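Local coordinates for class II aldolase/adducin domain protein (Pseudomonas syringae pv. phaseolicola 1448A, PDB 3OCR) that is of uncertain function but belongs to the class II aldolase/adducin family and is tentatively associated with actin filament binding, at residues G75-F78 / D79-T82. Sequence-based numbering, arbitrary orientation.
Sequences GLLF and DEIT
From Leu-77 to Ile-81 the chain folds into two overlapping type I beta turns, the first closed by Glu-80 N donating to Leu-77 O at 2.8 Å. The second is closed by a weak bond of 3.4 Å from Ile-81 N to Phe-78 O. These turns lie in the loop joining strands 68-71 and 87-90 of the aldolase/adducin domain.

Glu-80 locks the first turn a second time. With CG beside its own backbone N (chi1 -69°) and the chain extended beyond it, the carboxylate reaches back to the start of the turn, where Glu-80 OE1 accepts from Leu-77 N at 2.8 Å. That N-H points fairly straight at the oxygen (160°), meeting it on the anti side and somewhat out of the carboxylate plane. Both backbone polar atoms of Leu-77 are thus taken by one residue, its N by the side chain and its O by the main chain. OE2 makes a salt bridge with Arg-262 of the second subunit, which also bonds Gly-75 O, so the turn's internal clasp is built into a subunit interface.

At Phe-78 the CB bond points away from the 79-82 segment, and the ring is edge-to-face with Tyr-42 and Phe-58. Ile-81 also packs on Tyr-42, tying the turns to helix 29-47. The Leu-76 side chain crosses that of Glu-80 at about a right angle, with Leu-76 CD2 3.6 Å from Glu-80 OE1. Ile-81 brings its CD1 to 3.5 Å from Leu-77 O and, in an apolar contact, to 3.8 Å from Leu-76 CB.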
loop_
_atom_site.group_PDB
_atom_site.type_symbol
_atom_site.label_atom_id
_atom_site.label_comp_id
_atom_site.label_asym_id
_atom_site.label_seq_id
_atom_site.Cartn_x
_atom_site.Cartn_y
_atom_site.Cartn_z
ATOM N N GLY A 75 0.811 5.355 -26.686
ATOM C CA GLY A 75 1.414 6.353 -25.792
ATOM C C GLY A 75 0.484 7.099 -24.845
ATOM O O GLY A 75 0.954 7.860 -24.011
ATOM N N LEU A 76 -0.822 6.879 -24.953
ATOM C CA LEU A 76 -1.765 7.440 -23.980
ATOM C C LEU A 76 -1.846 6.572 -22.740
ATOM O O LEU A 76 -1.784 5.359 -22.835
ATOM C CB LEU A 76 -3.168 7.542 -24.572
ATOM C CG LEU A 76 -3.423 8.575 -25.667
ATOM C CD1 LEU A 76 -4.952 8.778 -25.803
ATOM C CD2 LEU A 76 -2.723 9.880 -25.365
ATOM N N LEU A 77 -2.012 7.207 -21.589
ATOM C CA LEU A 77 -2.276 6.514 -20.333
ATOM C C LEU A 77 -3.744 6.058 -20.243
ATOM O O LEU A 77 -4.623 6.682 -20.825
ATOM C CB LEU A 77 -1.954 7.444 -19.162
ATOM C CG LEU A 77 -0.509 7.922 -19.046
ATOM C CD1 LEU A 77 -0.394 8.981 -17.961
ATOM C CD2 LEU A 77 0.388 6.712 -18.738
ATOM N N PHE A 78 -3.987 4.979 -19.499
ATOM C CA PHE A 78 -5.326 4.403 -19.306
ATOM C C PHE A 78 -6.279 5.474 -18.816
ATOM O O PHE A 78 -7.461 5.471 -19.149
ATOM C CB PHE A 78 -5.256 3.261 -18.298
ATOM C CG PHE A 78 -4.826 1.935 -18.902
ATOM C CD1 PHE A 78 -3.978 1.897 -20.016
ATOM C CD2 PHE A 78 -5.276 0.743 -18.368
ATOM C CE1 PHE A 78 -3.577 0.677 -20.583
ATOM C CE2 PHE A 78 -4.878 -0.502 -18.918
ATOM C CZ PHE A 78 -4.025 -0.524 -20.030
ATOM N N ASP A 79 -5.709 6.398 -18.047
ATOM C CA ASP A 79 -6.353 7.551 -17.448
ATOM C C ASP A 79 -6.853 8.578 -18.452
ATOM O O ASP A 79 -7.590 9.496 -18.096
ATOM C CB ASP A 79 -5.288 8.260 -16.608
ATOM C CG ASP A 79 -5.727 8.483 -15.203
ATOM O OD1 ASP A 79 -6.912 8.219 -14.907
ATOM O OD2 ASP A 79 -4.895 8.915 -14.382
ATOM N N GLU A 80 -6.395 8.464 -19.690
ATOM C CA GLU A 80 -6.652 9.488 -20.691
ATOM C C GLU A 80 -7.626 8.973 -21.724
ATOM O O GLU A 80 -8.099 9.721 -22.574
ATOM C CB GLU A 80 -5.350 9.911 -21.380
ATOM C CG GLU A 80 -4.380 10.675 -20.487
ATOM C CD GLU A 80 -3.036 10.917 -21.167
ATOM O OE1 GLU A 80 -2.441 9.964 -21.729
ATOM O OE2 GLU A 80 -2.568 12.064 -21.123
ATOM N N ILE A 81 -7.936 7.687 -21.646
ATOM C CA ILE A 81 -8.709 7.047 -22.701
ATOM C C ILE A 81 -10.159 7.538 -22.646
ATOM O O ILE A 81 -10.718 7.710 -21.557
ATOM C CB ILE A 81 -8.651 5.534 -22.591
ATOM C CG1 ILE A 81 -7.177 5.048 -22.544
ATOM C CG2 ILE A 81 -9.474 4.866 -23.726
ATOM C CD1 ILE A 81 -6.274 5.501 -23.728
ATOM N N THR A 82 -10.735 7.778 -23.817
ATOM C CA THR A 82 -12.133 8.187 -23.935
ATOM C C THR A 82 -12.788 7.396 -25.068
ATOM O O THR A 82 -12.104 6.890 -25.952
ATOM C CB THR A 82 -12.273 9.683 -24.286
ATOM O OG1 THR A 82 -11.775 9.888 -25.603
ATOM C CG2 THR A 82 -11.503 10.584 -23.315
#